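Local coordinates for protein beta-galactosidase (Trichoderma reesei, PDB 3OG2) that probably hydrolyses terminal non-reducing beta-D-galactose residues in beta-D-galactosides, as a glycoside hydrolase of family 35, at residues H48-P53 with P117-E122; V77-L82 with H148-Y153; H156-I161 with A206-P211. One frame throughout, in Å; residues are numbered along the deposited sequence.

Contact 1: H48-P53 with P117-E122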
loop_
_atom_site.group_PDB
_atom_site.type_symbol
_atom_site.label_atom_id
_atom_site.label_comp_id
_atom_site.label_asym_id
_atom_site.label_seq_id
_atom_site.Cartn_x
_atom_site.Cartn_y
_atom_site.Cartn_z
ATOM N N HIS A 48 -5.326 -0.004 -0.306
ATOM C CA HIS A 48 -6.251 -0.076 0.843
ATOM C C HIS A 48 -7.076 1.187 0.859
ATOM O O HIS A 48 -6.549 2.259 1.104
ATOM C CB HIS A 48 -5.496 -0.189 2.154
ATOM C CG HIS A 48 -4.750 -1.506 2.228
ATOM N ND1 HIS A 48 -3.791 -1.756 3.138
ATOM C CD2 HIS A 48 -4.935 -2.618 1.454
ATOM C CE1 HIS A 48 -3.358 -3.015 2.910
ATOM N NE2 HIS A 48 -4.025 -3.552 1.898
ATOM N N PRO A 49 -8.374 1.112 0.549
ATOM C CA PRO A 49 -9.179 2.340 0.385
ATOM C C PRO A 49 -9.149 3.197 1.633
ATOM O O PRO A 49 -9.176 4.430 1.533
ATOM C CB PRO A 49 -10.582 1.831 0.061
ATOM C CG PRO A 49 -10.591 0.380 0.337
ATOM C CD PRO A 49 -9.151 -0.110 0.236
ATOM N N PHE A 50 -9.105 2.572 2.815
ATOM C CA PHE A 50 -9.138 3.381 4.028
ATOM C C PHE A 50 -7.853 4.130 4.306
ATOM O O PHE A 50 -7.859 4.976 5.213
ATOM C CB PHE A 50 -9.512 2.456 5.218
ATOM C CG PHE A 50 -8.593 1.259 5.355
ATOM C CD1 PHE A 50 -7.392 1.373 6.051
ATOM C CD2 PHE A 50 -8.967 0.030 4.780
ATOM C CE1 PHE A 50 -6.509 0.298 6.175
ATOM C CE2 PHE A 50 -8.062 -1.022 4.893
ATOM C CZ PHE A 50 -6.850 -0.907 5.558
ATOM N N ARG A 51 -6.789 3.852 3.561
ATOM C CA ARG A 51 -5.520 4.590 3.725
ATOM C C ARG A 51 -5.411 5.794 2.775
ATOM O O ARG A 51 -4.403 6.495 2.791
ATOM C CB ARG A 51 -4.353 3.646 3.510
ATOM C CG ARG A 51 -4.112 2.850 4.831
ATOM C CD ARG A 51 -3.125 1.716 4.642
ATOM N NE ARG A 51 -2.459 1.355 5.906
ATOM C CZ ARG A 51 -2.214 0.126 6.319
ATOM N NH1 ARG A 51 -2.639 -0.973 5.696
ATOM N NH2 ARG A 51 -1.521 0.043 7.450
ATOM N N LEU A 52 -6.492 6.097 2.041
ATOM C CA LEU A 52 -6.555 7.254 1.143
ATOM C C LEU A 52 -7.984 7.783 1.212
ATOM O O LEU A 52 -8.826 7.374 0.387
ATOM C CB LEU A 52 -6.149 6.872 -0.299
ATOM C CG LEU A 52 -6.189 8.052 -1.283
ATOM C CD1 LEU A 52 -5.318 9.197 -0.856
ATOM C CD2 LEU A 52 -5.768 7.555 -2.667
ATOM N N PRO A 53 -8.290 8.615 2.202
ATOM C CA PRO A 53 -9.684 9.053 2.431
ATOM C C PRO A 53 -10.054 10.211 1.532
ATOM O O PRO A 53 -10.625 11.224 1.988
ATOM C CB PRO A 53 -9.649 9.442 3.912
ATOM C CG PRO A 53 -8.249 10.016 4.097
ATOM C CD PRO A 53 -7.367 9.112 3.226
ATOM N N PRO A 117 -12.836 -10.944 8.652
ATOM C CA PRO A 117 -12.731 -9.841 9.598
ATOM C C PRO A 117 -11.355 -9.465 10.114
ATOM O O PRO A 117 -11.091 -8.262 10.287
ATOM C CB PRO A 117 -13.532 -10.347 10.828
ATOM C CG PRO A 117 -14.466 -11.376 10.323
ATOM C CD PRO A 117 -13.823 -11.972 9.099
ATOM N N TYR A 118 -10.453 -10.424 10.243
ATOM C CA TYR A 118 -9.067 -10.147 10.585
ATOM C C TYR A 118 -8.290 -9.871 9.301
ATOM O O TYR A 118 -8.330 -10.702 8.367
ATOM C CB TYR A 118 -8.461 -11.351 11.337
ATOM C CG TYR A 118 -7.080 -10.910 11.826
ATOM C CD1 TYR A 118 -6.995 -9.983 12.872
ATOM C CD2 TYR A 118 -5.904 -11.388 11.242
ATOM C CE1 TYR A 118 -5.765 -9.563 13.345
ATOM C CE2 TYR A 118 -4.656 -10.950 11.686
ATOM C CZ TYR A 118 -4.607 -10.030 12.738
ATOM O OH TYR A 118 -3.381 -9.554 13.173
ATOM N N ILE A 119 -7.571 -8.727 9.239
ATOM C CA ILE A 119 -6.785 -8.404 8.054
ATOM C C ILE A 119 -5.288 -8.245 8.328
ATOM O O ILE A 119 -4.505 -8.254 7.377
ATOM C CB ILE A 119 -7.310 -7.108 7.337
ATOM C CG1 ILE A 119 -7.254 -5.870 8.218
ATOM C CG2 ILE A 119 -8.706 -7.355 6.755
ATOM C CD1 ILE A 119 -7.458 -4.571 7.460
ATOM N N ASN A 120 -4.866 -8.094 9.585
ATOM C CA ASN A 120 -3.442 -7.845 9.925
ATOM C C ASN A 120 -3.082 -6.467 9.377
ATOM O O ASN A 120 -3.496 -5.472 9.981
ATOM C CB ASN A 120 -2.554 -9.005 9.420
ATOM C CG ASN A 120 -1.296 -9.125 10.246
ATOM O OD1 ASN A 120 -1.359 -9.297 11.498
ATOM N ND2 ASN A 120 -0.127 -9.000 9.634
ATOM N N ALA A 121 -2.377 -6.378 8.245
ATOM C CA ALA A 121 -2.305 -5.141 7.470
ATOM C C ALA A 121 -1.551 -4.009 8.106
ATOM O O ALA A 121 -1.537 -2.865 7.598
ATOM C CB ALA A 121 -3.699 -4.633 7.067
ATOM N N GLU A 122 -0.853 -4.283 9.201
ATOM C CA GLU A 122 -0.174 -3.227 9.974
ATOM C C GLU A 122 -1.131 -2.098 10.390
ATOM O O GLU A 122 -0.757 -0.946 10.547
ATOM C CB GLU A 122 1.044 -2.672 9.225
ATOM C CG GLU A 122 2.189 -3.722 9.180
ATOM C CD GLU A 122 1.943 -4.827 8.169
ATOM O OE1 GLU A 122 1.796 -4.520 6.944
ATOM O OE2 GLU A 122 1.967 -6.026 8.559
#

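Contact 2: V77-L82 with H148-Y153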
loop_
_atom_site.group_PDB
_atom_site.type_symbol
_atom_site.label_atom_id
_atom_site.label_comp_id
_atom_site.label_asym_id
_atom_site.label_seq_id
_atom_site.Cartn_x
_atom_site.Cartn_y
_atom_site.Cartn_z
ATOM N N VAL A 77 -10.574 -4.377 3.835
ATOM C CA VAL A 77 -11.506 -3.483 4.544
ATOM C C VAL A 77 -11.155 -3.558 6.015
ATOM O O VAL A 77 -10.893 -4.682 6.511
ATOM C CB VAL A 77 -12.970 -3.876 4.324
ATOM C CG1 VAL A 77 -13.867 -2.861 5.029
ATOM C CG2 VAL A 77 -13.300 -4.020 2.851
ATOM N N ASP A 78 -11.098 -2.420 6.710
ATOM C CA ASP A 78 -10.709 -2.377 8.117
ATOM C C ASP A 78 -11.946 -2.256 8.984
ATOM O O ASP A 78 -12.567 -1.174 9.091
ATOM C CB ASP A 78 -9.753 -1.181 8.295
ATOM C CG ASP A 78 -9.212 -1.072 9.681
ATOM O OD1 ASP A 78 -9.576 -1.815 10.610
ATOM O OD2 ASP A 78 -8.319 -0.159 9.889
ATOM N N TRP A 79 -12.303 -3.364 9.640
ATOM C CA TRP A 79 -13.516 -3.434 10.469
ATOM C C TRP A 79 -13.494 -2.338 11.532
ATOM O O TRP A 79 -14.545 -1.726 11.809
ATOM C CB TRP A 79 -13.528 -4.855 11.082
ATOM C CG TRP A 79 -14.611 -5.156 12.060
ATOM C CD1 TRP A 79 -15.783 -4.464 12.364
ATOM C CD2 TRP A 79 -14.617 -6.314 12.917
ATOM N NE1 TRP A 79 -16.477 -5.128 13.338
ATOM C CE2 TRP A 79 -15.790 -6.265 13.700
ATOM C CE3 TRP A 79 -13.740 -7.378 13.092
ATOM C CZ2 TRP A 79 -16.102 -7.238 14.637
ATOM C CZ3 TRP A 79 -14.033 -8.351 14.016
ATOM C CH2 TRP A 79 -15.211 -8.268 14.781
ATOM N N ALA A 80 -12.357 -2.082 12.151
ATOM C CA ALA A 80 -12.265 -1.128 13.267
ATOM C C ALA A 80 -12.759 0.268 12.848
ATOM O O ALA A 80 -13.199 1.024 13.712
ATOM C CB ALA A 80 -10.823 -1.022 13.761
ATOM N N LEU A 81 -12.678 0.605 11.543
ATOM C CA LEU A 81 -13.198 1.930 11.103
ATOM C C LEU A 81 -14.686 1.930 10.833
ATOM O O LEU A 81 -15.262 3.028 10.823
ATOM C CB LEU A 81 -12.431 2.348 9.830
ATOM C CG LEU A 81 -10.931 2.670 10.094
ATOM C CD1 LEU A 81 -10.237 2.840 8.741
ATOM C CD2 LEU A 81 -10.804 3.910 10.944
ATOM N N LEU A 82 -15.254 0.730 10.578
ATOM C CA LEU A 82 -16.657 0.668 10.149
ATOM C C LEU A 82 -17.596 0.237 11.231
ATOM O O LEU A 82 -18.820 0.355 11.049
ATOM C CB LEU A 82 -16.764 -0.328 8.976
ATOM C CG LEU A 82 -15.818 -0.025 7.819
ATOM C CD1 LEU A 82 -16.200 -0.898 6.623
ATOM C CD2 LEU A 82 -15.854 1.443 7.396
ATOM N N HIS A 148 -19.833 -14.471 17.091
ATOM C CA HIS A 148 -21.032 -13.662 16.953
ATOM C C HIS A 148 -20.678 -12.180 17.006
ATOM O O HIS A 148 -21.396 -11.363 16.411
ATOM C CB HIS A 148 -22.049 -14.129 17.996
ATOM C CG HIS A 148 -22.475 -15.548 17.744
ATOM N ND1 HIS A 148 -22.679 -16.128 16.513
ATOM C CD2 HIS A 148 -22.750 -16.477 18.689
ATOM C CE1 HIS A 148 -23.057 -17.395 16.692
ATOM N NE2 HIS A 148 -23.094 -17.597 17.978
ATOM N N ALA A 149 -19.540 -11.788 17.600
ATOM C CA ALA A 149 -19.075 -10.394 17.524
ATOM C C ALA A 149 -18.758 -9.980 16.085
ATOM O O ALA A 149 -18.827 -8.786 15.801
ATOM C CB ALA A 149 -17.846 -10.180 18.396
ATOM N N THR A 150 -18.438 -10.937 15.199
ATOM C CA THR A 150 -18.088 -10.607 13.799
ATOM C C THR A 150 -19.295 -10.575 12.867
ATOM O O THR A 150 -19.188 -10.127 11.711
ATOM C CB THR A 150 -17.085 -11.609 13.205
ATOM O OG1 THR A 150 -17.714 -12.883 12.990
ATOM C CG2 THR A 150 -15.832 -11.780 14.038
ATOM N N ASP A 151 -20.435 -11.096 13.335
ATOM C CA ASP A 151 -21.534 -11.356 12.402
ATOM C C ASP A 151 -22.074 -10.089 11.770
ATOM O O ASP A 151 -22.360 -10.071 10.555
ATOM C CB ASP A 151 -22.726 -12.025 13.111
ATOM C CG ASP A 151 -22.485 -13.503 13.396
ATOM O OD1 ASP A 151 -21.700 -14.168 12.685
ATOM O OD2 ASP A 151 -23.171 -14.019 14.312
ATOM N N ASN A 152 -22.299 -9.036 12.524
ATOM C CA ASN A 152 -22.895 -7.827 11.970
ATOM C C ASN A 152 -21.954 -7.229 10.930
ATOM O O ASN A 152 -22.420 -6.816 9.848
ATOM C CB ASN A 152 -23.151 -6.833 13.123
ATOM C CG ASN A 152 -23.930 -5.621 12.635
ATOM O OD1 ASN A 152 -24.929 -5.719 11.925
ATOM N ND2 ASN A 152 -23.491 -4.429 13.047
ATOM N N TYR A 153 -20.671 -7.161 11.205
ATOM C CA TYR A 153 -19.730 -6.592 10.243
ATOM C C TYR A 153 -19.723 -7.428 8.995
ATOM O O TYR A 153 -19.812 -6.879 7.878
ATOM C CB TYR A 153 -18.308 -6.574 10.895
ATOM C CG TYR A 153 -17.254 -6.308 9.855
ATOM C CD1 TYR A 153 -17.121 -5.030 9.252
ATOM C CD2 TYR A 153 -16.371 -7.309 9.457
ATOM C CE1 TYR A 153 -16.112 -4.827 8.269
ATOM C CE2 TYR A 153 -15.411 -7.112 8.509
ATOM C CZ TYR A 153 -15.279 -5.868 7.918
ATOM O OH TYR A 153 -14.309 -5.662 6.974
#

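Contact 3: H156-I161 with A206-P211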
loop_
_atom_site.group_PDB
_atom_site.type_symbol
_atom_site.label_atom_id
_atom_site.label_comp_id
_atom_site.label_asym_id
_atom_site.label_seq_id
_atom_site.Cartn_x
_atom_site.Cartn_y
_atom_site.Cartn_z
ATOM N N HIS A 156 -22.857 -7.020 6.802
ATOM C CA HIS A 156 -22.925 -5.747 6.111
ATOM C C HIS A 156 -21.875 -5.644 5.015
ATOM O O HIS A 156 -22.177 -5.284 3.865
ATOM C CB HIS A 156 -22.712 -4.565 7.105
ATOM C CG HIS A 156 -23.970 -4.281 7.845
ATOM N ND1 HIS A 156 -24.386 -4.944 8.996
ATOM C CD2 HIS A 156 -24.909 -3.331 7.575
ATOM C CE1 HIS A 156 -25.565 -4.420 9.382
ATOM N NE2 HIS A 156 -25.894 -3.445 8.533
ATOM N N ILE A 157 -20.590 -5.924 5.346
ATOM C CA ILE A 157 -19.550 -5.675 4.334
ATOM C C ILE A 157 -19.631 -6.694 3.209
ATOM O O ILE A 157 -19.392 -6.352 2.037
ATOM C CB ILE A 157 -18.149 -5.620 4.986
ATOM C CG1 ILE A 157 -17.156 -4.889 4.069
ATOM C CG2 ILE A 157 -17.602 -7.010 5.359
ATOM C CD1 ILE A 157 -17.423 -3.407 3.912
ATOM N N ALA A 158 -19.969 -7.956 3.498
ATOM C CA ALA A 158 -20.024 -8.939 2.425
ATOM C C ALA A 158 -21.231 -8.672 1.582
ATOM O O ALA A 158 -21.176 -8.977 0.381
ATOM C CB ALA A 158 -19.965 -10.357 2.978
ATOM N N SER A 159 -22.302 -8.072 2.105
ATOM C CA SER A 159 -23.404 -7.737 1.179
ATOM C C SER A 159 -23.050 -6.537 0.310
ATOM O O SER A 159 -23.435 -6.527 -0.858
ATOM C CB SER A 159 -24.674 -7.512 1.968
ATOM O OG SER A 159 -24.638 -6.356 2.756
ATOM N N ILE A 160 -22.277 -5.564 0.832
ATOM C CA ILE A 160 -21.771 -4.472 -0.003
ATOM C C ILE A 160 -20.890 -5.026 -1.103
ATOM O O ILE A 160 -21.024 -4.672 -2.277
ATOM C CB ILE A 160 -20.992 -3.483 0.887
ATOM C CG1 ILE A 160 -21.967 -2.614 1.714
ATOM C CG2 ILE A 160 -20.047 -2.598 0.094
ATOM C CD1 ILE A 160 -21.341 -1.900 2.883
ATOM N N ILE A 161 -19.982 -5.932 -0.756
ATOM C CA ILE A 161 -19.102 -6.531 -1.775
ATOM C C ILE A 161 -19.922 -7.349 -2.750
ATOM O O ILE A 161 -19.667 -7.387 -3.959
ATOM C CB ILE A 161 -18.032 -7.329 -1.039
ATOM C CG1 ILE A 161 -17.101 -6.394 -0.221
ATOM C CG2 ILE A 161 -17.211 -8.218 -1.957
ATOM C CD1 ILE A 161 -16.003 -7.196 0.481
ATOM N N ALA A 206 -24.137 -13.995 2.841
ATOM C CA ALA A 206 -24.338 -12.576 2.468
ATOM C C ALA A 206 -24.375 -12.376 0.961
ATOM O O ALA A 206 -24.516 -11.213 0.515
ATOM C CB ALA A 206 -23.214 -11.718 3.062
ATOM N N GLY A 207 -24.301 -13.465 0.186
ATOM C CA GLY A 207 -24.449 -13.378 -1.241
ATOM C C GLY A 207 -23.180 -13.476 -2.076
ATOM O O GLY A 207 -23.246 -13.243 -3.285
ATOM N N ILE A 208 -22.040 -13.779 -1.442
ATOM C CA ILE A 208 -20.818 -13.897 -2.214
ATOM C C ILE A 208 -20.888 -15.195 -3.008
ATOM O O ILE A 208 -21.028 -16.255 -2.374
ATOM C CB ILE A 208 -19.582 -13.875 -1.289
ATOM C CG1 ILE A 208 -19.493 -12.562 -0.521
ATOM C CG2 ILE A 208 -18.310 -14.182 -2.053
ATOM C CD1 ILE A 208 -19.272 -11.312 -1.394
ATOM N N ILE A 209 -20.834 -15.091 -4.349
ATOM C CA ILE A 209 -20.909 -16.292 -5.194
ATOM C C ILE A 209 -19.665 -16.410 -6.063
ATOM O O ILE A 209 -19.504 -17.425 -6.720
ATOM C CB ILE A 209 -22.171 -16.321 -6.079
ATOM C CG1 ILE A 209 -22.288 -15.096 -6.982
ATOM C CG2 ILE A 209 -23.410 -16.523 -5.178
ATOM C CD1 ILE A 209 -23.485 -15.225 -7.955
ATOM N N VAL A 210 -18.761 -15.394 -6.091
ATOM C CA VAL A 210 -17.510 -15.529 -6.804
ATOM C C VAL A 210 -16.620 -16.496 -6.054
ATOM O O VAL A 210 -16.928 -16.899 -4.915
ATOM C CB VAL A 210 -16.825 -14.153 -6.997
ATOM C CG1 VAL A 210 -17.723 -13.285 -7.944
ATOM C CG2 VAL A 210 -16.518 -13.450 -5.683
ATOM N N PRO A 211 -15.531 -16.937 -6.689
ATOM C CA PRO A 211 -14.674 -17.914 -6.010
ATOM C C PRO A 211 -14.015 -17.301 -4.772
ATOM O O PRO A 211 -13.652 -16.129 -4.745
ATOM C CB PRO A 211 -13.619 -18.261 -7.042
ATOM C CG PRO A 211 -14.320 -17.957 -8.379
ATOM C CD PRO A 211 -15.078 -16.688 -8.079
#

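Contact 1: H48-P53 with P117-E122
R51 reaches across to the backbone of A121 and joins two loops of the TIM barrel. Each loop follows a parallel barrel strand: 38-47 leads into 48-53, and 110-116 leads into 117-122. The second loop carries I119, N120, A121 and E122, which bind beta-D-galactose in another structure of this enzyme. R51 and A121 bury the most surface here, followed by F50.

The guanidinium of R51 meets the carbonyl oxygen of A121 end-on. NH1 and NH2 of R51 both donate to O of A121, each at 2.9 Å. The oxygen lies in the guanidinium plane, and both donors lie in the carbonyl plane. The N-H directions are bent, near 145°, as expected when two donors share one acceptor. The R51 chain is extended from CG to NE, which carries the charged end across to the second loop. NH1 of R51 also donates to ND1 of H48 at 2.9 Å, close to the imidazole plane, and this second bond fixes the rotation of the guanidinium. NH2 bonds to N329 as well, and Y342 makes a cation-pi contact with R51. R51 is thus a second-shell residue that holds A121, and H48, bonded through NE2 to E46, steadies R51 in turn.

The CB of A121 lies beside the guanidinium, 4.0 Å from NH1 of R51. One apolar pair adds to this: F50 and I119 approach from opposite directions. With chi1 at 61°, CG1 of I119 lies between its own backbone N and carbonyl carbon, and its CD1 comes to 4.2 Å from CZ of F50.

Contact 2: V77-L82 with H148-Y153
W79 and Y153 lie face to face, and each also sets its own CB over the other's ring. The five-membered ring of W79 and the phenol ring of Y153 form an offset stack, with centroids 4.1 Å apart and planes at 17°. CB of W79 stands 3.7 Å from the centroid of the Y153 ring, almost straight above it. In return, CB of Y153 is 3.6 Å from the centroid of the W79 five-membered ring. The result is a close double CH-pi contact around the stack. Both side chains hold CG opposite the backbone N (chi1 175° in W79, 167° in Y153), which sends the two rings out toward each other.

The six-membered part of the indole runs on to the previous turn of the helix. There CZ2 of W79 meets the carbonyl oxygen of A149 at 3.3 Å, with the oxygen near the ring plane. The methyl CG2 of T150 touches CH2 of W79 at 3.6 Å, and the two side chains cross at about a right angle.

The Y153 ring has neighbours at its edge too. CG1 of V77 lies 3.4 Å from OH of Y153, and CD1 of L82 reaches CE1. Both methyls are near the ring plane. No hydrogen bond joins the two segments. The buried polar ends are satisfied elsewhere: OH of Y153 bonds to the carbonyl of P115, and NE1 of W79 to E83.

This is packing between a beta-alpha loop, here the one after strand 72-76, and an outer helix, 144-163, of a TIM barrel.

Contact 3: H156-I161 with A206-P211
A158 and A206 meet methyl to methyl, with their CB atoms 3.5 Å apart. Both residues are small, so helix 144-163 comes very near the end of helix 193-205. The CA atoms of S159 and A206 are 5.1 Å apart. The carbonyl oxygen of A206 faces the helix backbone, 3.7 Å from CA of S159.

The larger bump is I208. Its CG1 lies opposite the carbonyl carbon (chi1 -61°), and CD1 then reaches into the hollow between A158 and I161, one turn further along the helix. There CD1 of I208 touches the carbonyl oxygen of A158 at 3.5 Å. In one of the two conformers of I161, CG2 also meets this methyl. CG1 of I208 packs on CB of A158 at 4.2 Å. Y175 of strand 172-177 also touches A158, I161 and I208. With an alanine at I208 the CG1 and CD1 atoms are gone, and the hollow beside A158 and I161 would probably be left partly unfilled.

G207 lies between the two bumps and turns the chain with a positive phi of 104°. A CB would collide with the preceding carbonyl oxygen at these backbone angles. Bonds from Q165 to G207, I209 and V210 hold the loop that follows. The turn is a Schellman motif ending helix 193-205, packed against the neighbouring helix of the TIM barrel.

How the contacts relate
The three contacts follow one another from the galactose site outward. Contact 1 holds site residues I119 to E122; in this structure a glycerol, probably from the crystallisation liquor, bonds to N120, A121 and E122. Contact 2 adjoins it, with centres about 12 Å apart. The two touch where CG2 of I119 meets O of V77 at 3.5 Å and where CB of P117 meets CE3 of W79 at 3.7 Å. Contacts 2 and 3 share helix 144-163, their centres about 14 Å apart. They touch through I157, which points away from 206-211: its CD1 lies 3.8 Å from CG1 of V77. Contacts 1 and 3 do not touch; nearest atoms are about 7 Å apart.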